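Side-chain contacts in thioredoxin peroxidase 2 (Plasmodium falciparum, PDB 2C0D), which probably reduces hydrogen peroxide and organic hydroperoxides to water and alcohols, as a thioredoxin-dependent 2-Cys peroxiredoxin of the parasite's mitochondrion: residues 68-73 / 142-147; 96-101 / 131-136. All coordinates share one frame; numbering follows the deposited sequence.

Contact 1 of 2, residues 68-73 / 142-147; sequences YTFVCP and NSFALR
R147 reaches across to the loop 68-73 and makes the direct hydrogen bond of the contact, from NH2 to the backbone carbonyl of F70. NH2 and F70 O are 2.6 Å apart; the oxygen lies near the guanidinium plane, but the bond is bent, with 133° at the hydrogen. The side chain leaves with CG anti to the backbone N (chi1 -151°) and turns at chi3, which brings the guanidinium round to the loop. Its other polar links fix the rotation of the group: NE bonds to L166 O, and NH1 forms a salt bridge with E75. A water in the guanidinium plane accepts from R147 NH1 at 3.0 Å and from C72 N at 2.8 Å, joining the arginine to the backbone of the cysteine. The loop between strand 58-63 and helix 73-81 carries the PxxxTxxC signature of peroxiredoxins, P65, T69 and C72, and C72 is the predicted peroxidatic cysteine. Here its SG is in a disulfide with C192 of the second subunit, the intersubunit bond of typical 2-Cys enzymes. By van der Waals contact, C72 CB packs obliquely against the guanidinium, 3.6 Å from R147 NH1. The apolar pair is F70 CD2 and F144 CZ, at 4.5 Å, the two rings oblique to each other. T69 CG2 sits over the centre of a face of the F70 ring, 3.7 Å above its plane.

Contact 2 of 2, residues 96-101 / 131-136; sequences ISVDSV and DISKNY
I132, whose methyl faces I96 across the contact, also places its carbonyl oxygen at the edge of the Y136 ring, nearly in its plane, with I132 O 3.2 Å from Y136 CD2. That ring meets F150 edge-to-face, and its hydroxyl is hydrogen-bonded to Y32 O; it stands beside the interface rather than within it. Between the segments the touch is through branch ends, with no hydrogen bond. The I96 side chain leaves the backbone toward the helix, and both of its methyls approach I132 CG2, I96 CD1 at 4.3 Å and I96 CG2 at 4.4 Å. I132 CG2, the branch anti to the backbone N, is the one that meets I96. Two residues on from I96 and one from I132, V98 CG1 lies 4.0 Å from S133 OG. With chi1 at -58°, this serine hydroxyl sits beside its own backbone N; it is hydrogen-bonded elsewhere, so its buried oxygen is satisfied although V98 offers it just a methyl. The short helix 131-135 is held at its start by D127, whose two carboxylate oxygens accept from I132 N and S133 N. F63 of strand 58-63 touches I96, I132 and S133 alike. The helix thus packs on the end of strand 91-97, which runs parallel between strands 58-63 and 123-126 in the central sheet of the thioredoxin-like fold; beyond it S100 N-caps helix 101-109.

In the fold
From the N terminus, the chain passes through strand 58-63 into the loop 68-73, whose partner 142-147 follows after 68 intervening residues; contact 1 closes that long loop. Contact 2 is nested inside it: the chain leaves strand 91-97 through 96-101, forms helix 101-109 and strand 123-126, and returns at helix 131-135 to close a loop with 29 residues between its ends. The centres of the two contacts are about 11 Å apart and they touch directly, with S143 O 3.3 Å from V98 CG2 and A145 CB 3.4 Å from S133 OG. Strand 144-152 therefore borders both, connecting the active-site loop on one hand and the packing of helix 131-135 on the other to one sheet.

Contact 1 of 2, residues 68-73 / 142-147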
ATOM      1  N   TYR B  68     -23.362  -2.871  -4.790  1.00  9.01           N
ATOM      2  CA  TYR B  68     -23.596  -1.796  -5.768  1.00 12.20           C
ATOM      3  C   TYR B  68     -22.964  -0.458  -5.404  1.00 11.57           C
ATOM      4  O   TYR B  68     -22.596   0.306  -6.299  1.00 12.92           O
ATOM      5  CB  TYR B  68     -25.080  -1.591  -6.041  1.00 13.09           C
ATOM      6  CG  TYR B  68     -25.739  -2.756  -6.756  1.00 15.69           C
ATOM      7  CD1 TYR B  68     -25.051  -3.509  -7.706  1.00 17.40           C
ATOM      8  CD2 TYR B  68     -27.081  -3.065  -6.506  1.00 20.13           C
ATOM      9  CE1 TYR B  68     -25.649  -4.583  -8.350  1.00 19.70           C
ATOM     10  CE2 TYR B  68     -27.714  -4.124  -7.175  1.00 21.82           C
ATOM     11  CZ  TYR B  68     -26.983  -4.877  -8.088  1.00 18.48           C
ATOM     12  OH  TYR B  68     -27.569  -5.940  -8.751  1.00 21.40           O
ATOM     13  N   THR B  69     -22.861  -0.162  -4.118  1.00 11.86           N
ATOM     14  CA  THR B  69     -22.279   1.121  -3.717  1.00 12.96           C
ATOM     15  C   THR B  69     -20.841   1.246  -4.215  1.00 13.61           C
ATOM     16  O   THR B  69     -20.469   2.307  -4.772  1.00 14.39           O
ATOM     17  CB  THR B  69     -22.342   1.349  -2.211  1.00 13.68           C
ATOM     18  OG1 THR B  69     -23.719   1.321  -1.814  1.00 15.28           O
ATOM     19  CG2 THR B  69     -21.780   2.741  -1.859  1.00 14.20           C
ATOM     20  N   PHE B  70     -20.047   0.188  -4.027  1.00 12.49           N
ATOM     21  CA  PHE B  70     -18.592   0.285  -4.262  1.00 11.87           C
ATOM     22  C   PHE B  70     -18.003  -0.524  -5.424  1.00 12.10           C
ATOM     23  O   PHE B  70     -16.781  -0.460  -5.678  1.00 11.64           O
ATOM     24  CB  PHE B  70     -17.852  -0.062  -2.971  1.00 12.64           C
ATOM     25  CG  PHE B  70     -18.078   0.921  -1.866  1.00 14.29           C
ATOM     26  CD1 PHE B  70     -17.577   2.232  -1.961  1.00 16.38           C
ATOM     27  CD2 PHE B  70     -18.800   0.564  -0.751  1.00 15.16           C
ATOM     28  CE1 PHE B  70     -17.786   3.153  -0.934  1.00 17.30           C
ATOM     29  CE2 PHE B  70     -19.010   1.494   0.300  1.00 17.42           C
ATOM     30  CZ  PHE B  70     -18.495   2.781   0.192  1.00 15.92           C
ATOM     31  N   VAL B  71     -18.840  -1.272  -6.146  1.00 10.67           N
ATOM     32  CA  VAL B  71     -18.333  -2.081  -7.249  1.00 11.60           C
ATOM     33  C   VAL B  71     -17.665  -1.215  -8.347  1.00 12.75           C
ATOM     34  O   VAL B  71     -18.176  -0.140  -8.703  1.00 12.84           O
ATOM     35  CB  VAL B  71     -19.446  -2.969  -7.864  1.00 11.06           C
ATOM     36  CG1 VAL B  71     -20.618  -2.069  -8.454  1.00 10.83           C
ATOM     37  CG2 VAL B  71     -18.857  -3.949  -8.877  1.00 12.23           C
ATOM     38  N   CYS B  72     -16.529  -1.699  -8.853  1.00 13.30           N
ATOM     39  CA  CYS B  72     -15.687  -0.938  -9.792  1.00 13.61           C
ATOM     40  C   CYS B  72     -15.210  -1.862 -10.929  1.00 12.68           C
ATOM     41  O   CYS B  72     -14.107  -2.426 -10.894  1.00 11.72           O
ATOM     42  CB  CYS B  72     -14.545  -0.303  -9.013  1.00 14.47           C
ATOM     43  SG  CYS B  72     -13.393   0.580 -10.065  1.00 19.40           S
ATOM     44  N   PRO B  73     -16.068  -2.065 -11.940  1.00 11.52           N
ATOM     45  CA  PRO B  73     -15.685  -2.956 -13.039  1.00 11.41           C
ATOM     46  C   PRO B  73     -14.504  -2.379 -13.820  1.00 11.44           C
ATOM     47  O   PRO B  73     -13.675  -3.136 -14.329  1.00 11.61           O
ATOM     48  CB  PRO B  73     -16.923  -3.011 -13.936  1.00 12.56           C
ATOM     49  CG  PRO B  73     -17.804  -1.896 -13.504  1.00 12.00           C
ATOM     50  CD  PRO B  73     -17.421  -1.476 -12.110  1.00 12.95           C
ATOM     51  N   ASN B 142     -17.331  -8.052   8.733  1.00  9.86           N
ATOM     52  CA  ASN B 142     -17.796  -9.427   8.475  1.00 10.70           C
ATOM     53  C   ASN B 142     -18.695  -9.531   7.251  1.00 10.38           C
ATOM     54  O   ASN B 142     -19.639 -10.359   7.215  1.00  9.61           O
ATOM     55  CB  ASN B 142     -18.550  -9.996   9.687  1.00 11.28           C
ATOM     56  CG  ASN B 142     -18.656 -11.494   9.619  1.00 14.92           C
ATOM     57  OD1 ASN B 142     -17.679 -12.165   9.282  1.00 16.99           O
ATOM     58  ND2 ASN B 142     -19.865 -12.031   9.838  1.00 17.62           N
ATOM     59  N   SER B 143     -18.396  -8.699   6.245  1.00  9.33           N
ATOM     60  CA  SER B 143     -19.294  -8.483   5.139  1.00  9.83           C
ATOM     61  C   SER B 143     -18.656  -8.586   3.739  1.00  9.88           C
ATOM     62  O   SER B 143     -19.116  -9.387   2.908  1.00 10.40           O
ATOM     63  CB  SER B 143     -20.035  -7.150   5.302  1.00 11.10           C
ATOM     64  OG  SER B 143     -21.017  -7.055   4.283  1.00 13.60           O
ATOM     65  N   PHE B 144     -17.630  -7.772   3.460  1.00  8.02           N
ATOM     66  CA  PHE B 144     -17.026  -7.780   2.136  1.00  6.72           C
ATOM     67  C   PHE B 144     -15.584  -7.346   2.195  1.00  6.94           C
ATOM     68  O   PHE B 144     -15.145  -6.817   3.195  1.00  6.81           O
ATOM     69  CB  PHE B 144     -17.799  -6.898   1.151  1.00  7.85           C
ATOM     70  CG  PHE B 144     -17.889  -5.448   1.538  1.00  9.41           C
ATOM     71  CD1 PHE B 144     -16.843  -4.578   1.237  1.00  9.00           C
ATOM     72  CD2 PHE B 144     -19.024  -4.938   2.181  1.00 12.28           C
ATOM     73  CE1 PHE B 144     -16.927  -3.210   1.554  1.00 11.93           C
ATOM     74  CE2 PHE B 144     -19.126  -3.576   2.500  1.00 12.72           C
ATOM     75  CZ  PHE B 144     -18.065  -2.712   2.202  1.00 11.74           C
ATOM     76  N   ALA B 145     -14.871  -7.590   1.124  1.00  6.61           N
ATOM     77  CA  ALA B 145     -13.460  -7.230   1.057  1.00  6.25           C
ATOM     78  C   ALA B 145     -13.228  -5.772   0.660  1.00  5.29           C
ATOM     79  O   ALA B 145     -13.844  -5.223  -0.289  1.00  6.17           O
ATOM     80  CB  ALA B 145     -12.715  -8.163   0.097  1.00  6.74           C
ATOM     81  N   LEU B 146     -12.269  -5.160   1.336  1.00  6.61           N
ATOM     82  CA  LEU B 146     -11.819  -3.805   1.004  1.00  7.14           C
ATOM     83  C   LEU B 146     -10.916  -3.877  -0.219  1.00  8.06           C
ATOM     84  O   LEU B 146     -10.561  -4.976  -0.697  1.00  8.70           O
ATOM     85  CB  LEU B 146     -11.035  -3.208   2.197  1.00  7.66           C
ATOM     86  CG  LEU B 146     -11.913  -3.026   3.466  1.00 10.30           C
ATOM     87  CD1 LEU B 146     -11.042  -2.619   4.631  1.00 14.49           C
ATOM     88  CD2 LEU B 146     -12.923  -1.926   3.191  1.00 13.56           C
ATOM     89  N   ARG B 147     -10.526  -2.702  -0.720  1.00  8.03           N
ATOM     90  CA  ARG B 147      -9.769  -2.603  -1.964  1.00  8.93           C
ATOM     91  C   ARG B 147      -8.297  -2.859  -1.668  1.00  9.42           C
ATOM     92  O   ARG B 147      -7.468  -1.916  -1.644  1.00 10.12           O
ATOM     93  CB  ARG B 147     -10.009  -1.203  -2.573  1.00 10.16           C
ATOM     94  CG  ARG B 147      -9.880  -1.278  -4.078  1.00 16.45           C
ATOM     95  CD  ARG B 147     -10.640  -0.306  -4.959  1.00 19.72           C
ATOM     96  NE  ARG B 147     -12.055  -0.079  -4.726  1.00 15.27           N
ATOM     97  CZ  ARG B 147     -13.066  -0.731  -5.321  1.00 17.74           C
ATOM     98  NH1 ARG B 147     -12.868  -1.769  -6.124  1.00 14.51           N
ATOM     99  NH2 ARG B 147     -14.299  -0.385  -5.025  1.00 15.32           N
TER
HETATM  100  O   HOH W   1     -15.138  -3.500  -7.164  1.00  9.98           O

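Contact 2 of 2, residues 96-101 / 131-136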
ATOM      1  N   ILE B  96     -10.050 -11.502  -5.951  1.00  7.08           N
ATOM      2  CA  ILE B  96     -10.700 -12.190  -4.827  1.00  5.87           C
ATOM      3  C   ILE B  96     -11.861 -11.342  -4.265  1.00  6.64           C
ATOM      4  O   ILE B  96     -11.665 -10.168  -3.973  1.00  5.64           O
ATOM      5  CB  ILE B  96      -9.717 -12.464  -3.676  1.00  6.31           C
ATOM      6  CG1 ILE B  96      -8.490 -13.249  -4.171  1.00  6.64           C
ATOM      7  CG2 ILE B  96     -10.443 -13.225  -2.549  1.00  6.92           C
ATOM      8  CD1 ILE B  96      -7.338 -13.327  -3.181  1.00  9.23           C
ATOM      9  N   SER B  97     -13.053 -11.920  -4.120  1.00  5.18           N
ATOM     10  CA  SER B  97     -14.161 -11.228  -3.399  1.00  5.46           C
ATOM     11  C   SER B  97     -14.911 -12.270  -2.570  1.00  6.05           C
ATOM     12  O   SER B  97     -14.747 -13.480  -2.799  1.00  6.83           O
ATOM     13  CB  SER B  97     -15.130 -10.480  -4.327  1.00  7.59           C
ATOM     14  OG  SER B  97     -16.006 -11.398  -5.018  1.00  9.41           O
ATOM     15  N   VAL B  98     -15.769 -11.809  -1.664  1.00  6.54           N
ATOM     16  CA  VAL B  98     -16.547 -12.748  -0.806  1.00  8.56           C
ATOM     17  C   VAL B  98     -17.719 -13.459  -1.542  1.00 10.30           C
ATOM     18  O   VAL B  98     -18.397 -14.328  -0.973  1.00 12.94           O
ATOM     19  CB  VAL B  98     -17.013 -12.078   0.510  1.00  9.45           C
ATOM     20  CG1 VAL B  98     -15.787 -11.528   1.259  1.00  8.83           C
ATOM     21  CG2 VAL B  98     -17.973 -11.003   0.245  1.00 10.16           C
ATOM     22  N   ASP B  99     -17.878 -13.164  -2.811  1.00  9.30           N
ATOM     23  CA  ASP B  99     -19.089 -13.551  -3.538  1.00  9.99           C
ATOM     24  C   ASP B  99     -18.926 -14.904  -4.212  1.00  8.84           C
ATOM     25  O   ASP B  99     -17.799 -15.382  -4.361  1.00  8.79           O
ATOM     26  CB  ASP B  99     -19.398 -12.485  -4.574  1.00 10.52           C
ATOM     27  CG  ASP B  99     -19.552 -11.084  -3.957  1.00 16.27           C
ATOM     28  OD1 ASP B  99     -20.704 -10.608  -3.847  1.00 16.95           O
ATOM     29  OD2 ASP B  99     -18.528 -10.442  -3.630  1.00 19.65           O
ATOM     30  N   SER B 100     -20.036 -15.516  -4.643  1.00  7.34           N
ATOM     31  CA  SER B 100     -19.984 -16.908  -5.120  1.00  6.66           C
ATOM     32  C   SER B 100     -19.441 -17.049  -6.549  1.00  7.10           C
ATOM     33  O   SER B 100     -19.341 -16.050  -7.299  1.00  6.73           O
ATOM     34  CB  SER B 100     -21.415 -17.482  -5.102  1.00  6.81           C
ATOM     35  OG  SER B 100     -22.222 -16.774  -6.047  1.00  4.77           O
ATOM     36  N   VAL B 101     -19.145 -18.293  -6.944  1.00  6.52           N
ATOM     37  CA  VAL B 101     -18.688 -18.557  -8.320  1.00  7.77           C
ATOM     38  C   VAL B 101     -19.765 -18.102  -9.314  1.00  6.53           C
ATOM     39  O   VAL B 101     -19.434 -17.498 -10.323  1.00  6.27           O
ATOM     40  CB  VAL B 101     -18.292 -20.030  -8.518  1.00  7.69           C
ATOM     41  CG1 VAL B 101     -17.889 -20.289  -9.962  1.00 10.41           C
ATOM     42  CG2 VAL B 101     -17.100 -20.349  -7.574  1.00  9.90           C
ATOM     43  N   ASP B 131     -12.636 -16.164   5.154  1.00  7.42           N
ATOM     44  CA  ASP B 131     -11.335 -16.387   5.840  1.00  8.29           C
ATOM     45  C   ASP B 131     -10.130 -15.821   5.066  1.00  8.09           C
ATOM     46  O   ASP B 131      -9.109 -15.452   5.680  1.00  8.61           O
ATOM     47  CB  ASP B 131     -11.112 -17.869   6.167  1.00  9.42           C
ATOM     48  CG  ASP B 131     -11.060 -18.730   4.933  1.00 12.27           C
ATOM     49  OD1 ASP B 131     -12.157 -19.019   4.393  1.00 13.34           O
ATOM     50  OD2 ASP B 131      -9.938 -19.145   4.488  1.00 13.70           O
ATOM     51  N   ILE B 132     -10.236 -15.725   3.739  1.00  6.42           N
ATOM     52  CA  ILE B 132      -9.110 -15.202   2.980  1.00  5.94           C
ATOM     53  C   ILE B 132      -9.035 -13.715   3.267  1.00  4.67           C
ATOM     54  O   ILE B 132      -7.973 -13.193   3.660  1.00  5.44           O
ATOM     55  CB  ILE B 132      -9.248 -15.458   1.479  1.00  5.07           C
ATOM     56  CG1 ILE B 132      -9.377 -16.989   1.184  1.00  6.60           C
ATOM     57  CG2 ILE B 132      -8.002 -14.872   0.736  1.00  7.47           C
ATOM     58  CD1 ILE B 132      -9.706 -17.230  -0.289  1.00  8.01           C
ATOM     59  N   SER B 133     -10.156 -13.018   3.073  1.00  5.00           N
ATOM     60  CA  SER B 133     -10.167 -11.561   3.374  1.00  6.43           C
ATOM     61  C   SER B 133      -9.804 -11.302   4.830  1.00  7.14           C
ATOM     62  O   SER B 133      -9.061 -10.355   5.118  1.00  7.99           O
ATOM     63  CB  SER B 133     -11.513 -10.896   3.020  1.00  5.41           C
ATOM     64  OG  SER B 133     -11.789 -11.109   1.636  1.00  9.06           O
ATOM     65  N   LYS B 134     -10.263 -12.155   5.758  1.00  6.72           N
ATOM     66  CA  LYS B 134      -9.927 -11.935   7.179  1.00  8.14           C
ATOM     67  C   LYS B 134      -8.417 -12.034   7.420  1.00  8.28           C
ATOM     68  O   LYS B 134      -7.828 -11.194   8.139  1.00  8.46           O
ATOM     69  CB  LYS B 134     -10.664 -12.936   8.085  1.00  7.65           C
ATOM     70  CG  LYS B 134     -10.495 -12.621   9.614  1.00 11.05           C
ATOM     71  N   ASN B 135      -7.809 -13.051   6.826  1.00  8.65           N
ATOM     72  CA  ASN B 135      -6.392 -13.334   7.069  1.00  9.58           C
ATOM     73  C   ASN B 135      -5.448 -12.398   6.320  1.00 10.40           C
ATOM     74  O   ASN B 135      -4.266 -12.306   6.680  1.00 11.46           O
ATOM     75  CB  ASN B 135      -6.126 -14.778   6.743  1.00  9.42           C
ATOM     76  CG  ASN B 135      -6.522 -15.690   7.910  1.00 12.17           C
ATOM     77  OD1 ASN B 135      -7.547 -16.368   7.886  1.00 11.74           O
ATOM     78  ND2 ASN B 135      -5.746 -15.625   8.980  1.00 11.25           N
ATOM     79  N   TYR B 136      -5.967 -11.707   5.310  1.00  7.29           N
ATOM     80  CA  TYR B 136      -5.232 -10.557   4.696  1.00  6.50           C
ATOM     81  C   TYR B 136      -5.607  -9.179   5.292  1.00  7.05           C
ATOM     82  O   TYR B 136      -5.145  -8.147   4.770  1.00  6.63           O
ATOM     83  CB  TYR B 136      -5.309 -10.610   3.163  1.00  7.34           C
ATOM     84  CG  TYR B 136      -4.474 -11.745   2.602  1.00  6.89           C
ATOM     85  CD1 TYR B 136      -3.140 -11.514   2.205  1.00  7.63           C
ATOM     86  CD2 TYR B 136      -5.007 -13.033   2.439  1.00  6.98           C
ATOM     87  CE1 TYR B 136      -2.328 -12.574   1.692  1.00  7.09           C
ATOM     88  CE2 TYR B 136      -4.187 -14.122   1.915  1.00  5.63           C
ATOM     89  CZ  TYR B 136      -2.860 -13.854   1.561  1.00  8.69           C
ATOM     90  OH  TYR B 136      -2.048 -14.849   1.052  1.00  8.78           O
TER